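Local coordinates for peptide ABC transporter, peptide-binding protein (Thermus thermophilus, PDB 2D5W) that binds oligopeptides, here crystallised with a pentapeptide, and probably delivers them to an ABC transporter for uptake, at residues 66-70 against 81-86; 122-128 against 140-145. All coordinates share one frame; numbering follows the deposited sequence.

Interaction 1 (66-70 against 81-86)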
loop_
_atom_site.group_PDB
_atom_site.type_symbol
_atom_site.label_atom_id
_atom_site.label_comp_id
_atom_site.label_asym_id
_atom_site.label_seq_id
_atom_site.Cartn_x
_atom_site.Cartn_y
_atom_site.Cartn_z
ATOM N N ASN A 66 -26.926 13.029 11.515
ATOM C CA ASN A 66 -27.340 14.059 10.567
ATOM C C ASN A 66 -28.129 13.487 9.391
ATOM O O ASN A 66 -28.390 14.184 8.408
ATOM C CB ASN A 66 -26.141 14.885 10.060
ATOM C CG ASN A 66 -25.063 14.044 9.393
ATOM O OD1 ASN A 66 -25.344 13.035 8.749
ATOM N ND2 ASN A 66 -23.815 14.481 9.527
ATOM N N GLY A 67 -28.509 12.218 9.504
ATOM C CA GLY A 67 -29.295 11.570 8.469
ATOM C C GLY A 67 -28.608 11.269 7.151
ATOM O O GLY A 67 -29.267 10.865 6.193
ATOM N N ARG A 68 -27.295 11.462 7.084
ATOM C CA ARG A 68 -26.570 11.188 5.847
ATOM C C ARG A 68 -26.202 9.714 5.710
ATOM O O ARG A 68 -25.785 9.268 4.642
ATOM C CB ARG A 68 -25.324 12.070 5.746
ATOM C CG ARG A 68 -25.621 13.515 5.368
ATOM C CD ARG A 68 -24.349 14.346 5.381
ATOM N NE ARG A 68 -24.563 15.712 4.905
ATOM C CZ ARG A 68 -24.655 16.064 3.625
ATOM N NH1 ARG A 68 -24.853 17.336 3.307
ATOM N NH2 ARG A 68 -24.536 15.156 2.664
ATOM N N LEU A 69 -26.342 8.961 6.798
ATOM C CA LEU A 69 -26.082 7.527 6.766
ATOM C C LEU A 69 -27.395 6.804 7.028
ATOM O O LEU A 69 -28.146 7.175 7.935
ATOM C CB LEU A 69 -25.073 7.105 7.836
ATOM C CG LEU A 69 -23.602 7.504 7.706
ATOM C CD1 LEU A 69 -22.830 6.860 8.849
ATOM C CD2 LEU A 69 -23.037 7.049 6.364
ATOM N N ARG A 70 -27.674 5.783 6.227
ATOM C CA ARG A 70 -28.884 4.987 6.391
ATOM C C ARG A 70 -28.532 3.513 6.275
ATOM O O ARG A 70 -27.987 3.070 5.263
ATOM C CB ARG A 70 -29.926 5.347 5.329
ATOM C CG ARG A 70 -30.569 6.712 5.511
ATOM C CD ARG A 70 -31.559 6.994 4.392
ATOM N NE ARG A 70 -30.896 7.038 3.091
ATOM C CZ ARG A 70 -30.101 8.025 2.688
ATOM N NH1 ARG A 70 -29.537 7.972 1.489
ATOM N NH2 ARG A 70 -29.880 9.069 3.475
ATOM N N LEU A 81 -25.960 -0.142 3.210
ATOM C CA LEU A 81 -25.554 1.139 3.761
ATOM C C LEU A 81 -25.599 2.190 2.666
ATOM O O LEU A 81 -25.077 1.973 1.570
ATOM C CB LEU A 81 -24.128 1.080 4.318
ATOM C CG LEU A 81 -23.532 2.455 4.654
ATOM C CD1 LEU A 81 -24.269 3.066 5.841
ATOM C CD2 LEU A 81 -22.050 2.317 4.959
ATOM N N GLU A 82 -26.244 3.315 2.960
ATOM C CA GLU A 82 -26.306 4.430 2.022
ATOM C C GLU A 82 -25.607 5.593 2.706
ATOM O O GLU A 82 -25.833 5.866 3.886
ATOM C CB GLU A 82 -27.754 4.795 1.673
ATOM C CG GLU A 82 -28.450 3.736 0.829
ATOM C CD GLU A 82 -29.711 4.242 0.153
ATOM O OE1 GLU A 82 -30.343 3.451 -0.580
ATOM O OE2 GLU A 82 -30.070 5.424 0.348
ATOM N N MET A 83 -24.744 6.267 1.954
ATOM C CA MET A 83 -23.968 7.381 2.473
ATOM C C MET A 83 -24.101 8.611 1.577
ATOM O O MET A 83 -23.607 8.616 0.449
ATOM C CB MET A 83 -22.506 6.953 2.557
ATOM C CG MET A 83 -21.544 8.036 2.970
ATOM S SD MET A 83 -19.858 7.458 2.778
ATOM C CE MET A 83 -19.797 6.390 4.135
ATOM N N ASP A 84 -24.761 9.649 2.086
ATOM C CA ASP A 84 -24.975 10.885 1.331
ATOM C C ASP A 84 -23.811 11.854 1.469
ATOM O O ASP A 84 -23.473 12.283 2.574
ATOM C CB ASP A 84 -26.237 11.606 1.811
ATOM C CG ASP A 84 -27.504 10.811 1.578
ATOM O OD1 ASP A 84 -28.531 11.175 2.192
ATOM O OD2 ASP A 84 -27.490 9.845 0.788
ATOM N N ILE A 85 -23.224 12.217 0.336
ATOM C CA ILE A 85 -22.107 13.149 0.310
ATOM C C ILE A 85 -22.472 14.372 -0.518
ATOM O O ILE A 85 -23.067 14.248 -1.588
ATOM C CB ILE A 85 -20.855 12.488 -0.306
ATOM C CG1 ILE A 85 -20.435 11.297 0.556
ATOM C CG2 ILE A 85 -19.725 13.511 -0.439
ATOM C CD1 ILE A 85 -19.245 10.531 0.027
ATOM N N THR A 86 -22.132 15.550 -0.004
ATOM C CA THR A 86 -22.383 16.798 -0.712
ATOM C C THR A 86 -21.026 17.422 -1.021
ATOM O O THR A 86 -20.238 17.693 -0.116
ATOM C CB THR A 86 -23.202 17.792 0.143
ATOM O OG1 THR A 86 -24.458 17.203 0.500
ATOM C CG2 THR A 86 -23.461 19.075 -0.635
#
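R70 reaches over D84 and E82 with a guanidinium that meets both carboxylates at its edge, making a salt-bridge network. It grips D84 end-on, R70 NH2 2.8 Å from D84 OD1 and NH1 bonding OD2, which T138 also holds. R70 NH1 also takes the anti lone pair of E82 OE2 at 2.8 Å, while R70 NE reaches the same oxygen at a longer 3.3 Å, from above the carboxylate plane. The chain bends at chi3 (-63°), which carries the guanidinium across to strand 81-86. A leucine here would probably leave the D84 and E82 carboxylates without the positive charge that ties them together, E82 keeping R130. The arms of the hairpin 69-75/78-86 are antiparallel: R70 and E82 form a hydrogen-bonded pair, L69 and M83 a non-hydrogen-bonded one, and D84 N donates to R68 O at 2.8 Å. The extended R68 side chain lays NH1 and NH2 against one atom, T86 OG1 (2.8 Å from R68 NH1), while NH2 also meets D84 O from above its carbonyl plane; NE is salt-bridged to E60, and OG1 also bonds N136. On the face of L69 and M83, opposite R70 and E82, L69 CD2 rests on M83 CG at 3.8 Å.

Interaction 2 (122-128 against 140-145)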
loop_
_atom_site.group_PDB
_atom_site.type_symbol
_atom_site.label_atom_id
_atom_site.label_comp_id
_atom_site.label_asym_id
_atom_site.label_seq_id
_atom_site.Cartn_x
_atom_site.Cartn_y
_atom_site.Cartn_z
ATOM N N ASP A 122 -13.994 -7.114 -4.862
ATOM C CA ASP A 122 -15.130 -7.230 -3.951
ATOM C C ASP A 122 -15.835 -5.881 -3.837
ATOM O O ASP A 122 -17.058 -5.803 -3.960
ATOM C CB ASP A 122 -14.664 -7.706 -2.568
ATOM C CG ASP A 122 -15.749 -7.578 -1.511
ATOM O OD1 ASP A 122 -15.907 -6.474 -0.949
ATOM O OD2 ASP A 122 -16.450 -8.580 -1.256
ATOM N N PHE A 123 -15.065 -4.822 -3.601
ATOM C CA PHE A 123 -15.616 -3.478 -3.486
ATOM C C PHE A 123 -16.422 -3.152 -4.736
ATOM O O PHE A 123 -17.566 -2.696 -4.660
ATOM C CB PHE A 123 -14.480 -2.455 -3.342
ATOM C CG PHE A 123 -14.926 -1.015 -3.433
ATOM C CD1 PHE A 123 -15.298 -0.311 -2.291
ATOM C CD2 PHE A 123 -14.967 -0.361 -4.664
ATOM C CE1 PHE A 123 -15.701 1.021 -2.371
ATOM C CE2 PHE A 123 -15.370 0.974 -4.752
ATOM C CZ PHE A 123 -15.738 1.664 -3.603
ATOM N N TRP A 124 -15.820 -3.406 -5.891
ATOM C CA TRP A 124 -16.469 -3.091 -7.147
ATOM C C TRP A 124 -17.706 -3.907 -7.481
ATOM O O TRP A 124 -18.447 -3.569 -8.401
ATOM C CB TRP A 124 -15.431 -3.125 -8.269
ATOM C CG TRP A 124 -14.555 -1.914 -8.171
ATOM C CD1 TRP A 124 -13.264 -1.853 -7.727
ATOM C CD2 TRP A 124 -14.963 -0.564 -8.406
ATOM N NE1 TRP A 124 -12.849 -0.541 -7.665
ATOM C CE2 TRP A 124 -13.874 0.269 -8.077
ATOM C CE3 TRP A 124 -16.154 0.021 -8.861
ATOM C CZ2 TRP A 124 -13.940 1.665 -8.188
ATOM C CZ3 TRP A 124 -16.220 1.405 -8.970
ATOM C CH2 TRP A 124 -15.118 2.211 -8.634
ATOM N N GLU A 125 -17.947 -4.965 -6.717
ATOM C CA GLU A 125 -19.131 -5.782 -6.930
ATOM C C GLU A 125 -20.285 -5.300 -6.057
ATOM O O GLU A 125 -21.439 -5.313 -6.486
ATOM C CB GLU A 125 -18.838 -7.250 -6.602
ATOM C CG GLU A 125 -18.000 -7.966 -7.641
ATOM C CD GLU A 125 -18.756 -8.198 -8.937
ATOM O OE1 GLU A 125 -18.123 -8.625 -9.925
ATOM O OE2 GLU A 125 -19.984 -7.964 -8.965
ATOM N N ARG A 126 -19.976 -4.845 -4.847
ATOM C CA ARG A 126 -21.024 -4.431 -3.916
ATOM C C ARG A 126 -21.242 -2.935 -3.703
ATOM O O ARG A 126 -22.129 -2.548 -2.948
ATOM C CB ARG A 126 -20.776 -5.101 -2.561
ATOM C CG ARG A 126 -19.548 -4.577 -1.861
ATOM C CD ARG A 126 -19.117 -5.424 -0.667
ATOM N NE ARG A 126 -17.965 -4.780 -0.050
ATOM C CZ ARG A 126 -18.051 -3.735 0.764
ATOM N NH1 ARG A 126 -16.953 -3.184 1.261
ATOM N NH2 ARG A 126 -19.240 -3.269 1.121
ATOM N N VAL A 127 -20.454 -2.087 -4.355
ATOM C CA VAL A 127 -20.629 -0.652 -4.176
ATOM C C VAL A 127 -21.148 0.007 -5.447
ATOM O O VAL A 127 -20.695 -0.295 -6.550
ATOM C CB VAL A 127 -19.309 0.027 -3.747
ATOM C CG1 VAL A 127 -19.543 1.510 -3.478
ATOM C CG2 VAL A 127 -18.763 -0.656 -2.503
ATOM N N ASN A 128 -22.115 0.901 -5.277
ATOM C CA ASN A 128 -22.709 1.620 -6.392
ATOM C C ASN A 128 -22.927 3.067 -5.984
ATOM O O ASN A 128 -22.730 3.432 -4.825
ATOM C CB ASN A 128 -24.042 0.977 -6.788
ATOM C CG ASN A 128 -23.855 -0.303 -7.577
ATOM O OD1 ASN A 128 -23.435 -0.273 -8.734
ATOM N ND2 ASN A 128 -24.157 -1.436 -6.952
ATOM N N ILE A 140 -23.702 3.544 -2.195
ATOM C CA ILE A 140 -24.504 2.426 -1.720
ATOM C C ILE A 140 -23.659 1.167 -1.594
ATOM O O ILE A 140 -23.094 0.691 -2.578
ATOM C CB ILE A 140 -25.668 2.144 -2.695
ATOM C CG1 ILE A 140 -26.474 3.425 -2.928
ATOM C CG2 ILE A 140 -26.565 1.045 -2.136
ATOM C CD1 ILE A 140 -27.464 3.328 -4.076
ATOM N N PHE A 141 -23.578 0.634 -0.379
ATOM C CA PHE A 141 -22.810 -0.579 -0.120
ATOM C C PHE A 141 -23.776 -1.697 0.254
ATOM O O PHE A 141 -24.502 -1.592 1.243
ATOM C CB PHE A 141 -21.830 -0.377 1.042
ATOM C CG PHE A 141 -20.968 0.852 0.924
ATOM C CD1 PHE A 141 -21.497 2.116 1.169
ATOM C CD2 PHE A 141 -19.623 0.744 0.591
ATOM C CE1 PHE A 141 -20.699 3.256 1.088
ATOM C CE2 PHE A 141 -18.814 1.880 0.506
ATOM C CZ PHE A 141 -19.353 3.135 0.755
ATOM N N GLU A 142 -23.785 -2.766 -0.532
ATOM C CA GLU A 142 -24.667 -3.891 -0.249
ATOM C C GLU A 142 -24.072 -5.200 -0.761
ATOM O O GLU A 142 -23.918 -5.392 -1.966
ATOM C CB GLU A 142 -26.041 -3.664 -0.886
ATOM C CG GLU A 142 -27.048 -4.753 -0.537
ATOM C CD GLU A 142 -28.403 -4.537 -1.176
ATOM O OE1 GLU A 142 -29.032 -3.495 -0.903
ATOM O OE2 GLU A 142 -28.838 -5.414 -1.952
ATOM N N PRO A 143 -23.715 -6.115 0.155
ATOM C CA PRO A 143 -23.852 -5.960 1.606
ATOM C C PRO A 143 -22.812 -4.988 2.153
ATOM O O PRO A 143 -21.726 -4.847 1.587
ATOM C CB PRO A 143 -23.641 -7.380 2.121
ATOM C CG PRO A 143 -22.621 -7.913 1.167
ATOM C CD PRO A 143 -23.134 -7.430 -0.176
ATOM N N ALA A 144 -23.146 -4.323 3.251
ATOM C CA ALA A 144 -22.239 -3.368 3.869
ATOM C C ALA A 144 -21.229 -4.080 4.759
ATOM O O ALA A 144 -21.555 -5.082 5.406
ATOM C CB ALA A 144 -23.029 -2.357 4.688
ATOM N N TYR A 145 -20.003 -3.562 4.778
ATOM C CA TYR A 145 -18.934 -4.110 5.606
ATOM C C TYR A 145 -18.691 -3.138 6.755
ATOM O O TYR A 145 -18.998 -1.950 6.649
ATOM C CB TYR A 145 -17.646 -4.295 4.801
ATOM C CG TYR A 145 -17.668 -5.442 3.809
ATOM C CD1 TYR A 145 -16.529 -5.764 3.070
ATOM C CD2 TYR A 145 -18.818 -6.209 3.609
ATOM C CE1 TYR A 145 -16.535 -6.818 2.159
ATOM C CE2 TYR A 145 -18.833 -7.261 2.699
ATOM C CZ TYR A 145 -17.691 -7.562 1.979
ATOM O OH TYR A 145 -17.723 -8.606 1.083
HETATM O O HOH W 1 -24.678 -1.332 -4.124
#
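V127 and F141 face each other as an antiparallel non-hydrogen-bonded pair, flanked by R126 O accepting from E142 N (2.9 Å) and by the two-way backbone bonding of N128 with I140. R126, the last helical residue, lays its guanidinium flat on the Y145 ring, centres 3.5 Å apart and planes 18° apart, a cation-pi stack in which CZ stands over the ring face; CD adds a CH-pi contact. Its CG sits between the backbone N and the carbonyl carbon (chi1 69°), and the chain then runs extended to the ring. D122, P143 and, beyond the segments, D148 help fix the group's rotation: D122 OD1 takes R126 NE at 2.8 Å in the guanidinium plane, and P143 O, tilted from that plane, takes R126 NH2 at 3.0 Å. D122 also fixes the ring's hydroxyl: Y145 OH donates to D122 OD2 at 2.7 Å, on the syn side; T486 also bonds OD2 and N485 the hydroxyl. Beside this polar cluster V127 CG2 packs on F141 CD2 (3.5 Å). The arrangement is a helix running directly into the first strand of a beta hairpin, 127-131/136-141, whose exit, through the cis peptide before P143, is tied to both D122 and R126 of that helix.

In the fold
Both interactions belong to one antiparallel four-stranded sheet, ordered 69-75, 78-86, 136-141, 127-131: each lies at the open end of one of its two hairpins, and each includes an outermost strand. The hairpins join along the inner strands, where F141 N and L81 O are probably hydrogen-bonded and L81 CB packs on A144 CB. Interaction 1 lies farther out, about 28 Å between its centre and that of the chain against 21 Å for interaction 2, and spends its charges on partly exposed arginine-carboxylate bridges across the strands. Interaction 2 has more buried residues: there one arginine is held by an aromatic ring, an aspartate and a backbone carbonyl, joining helix 121-126 to the loop beyond the sheet.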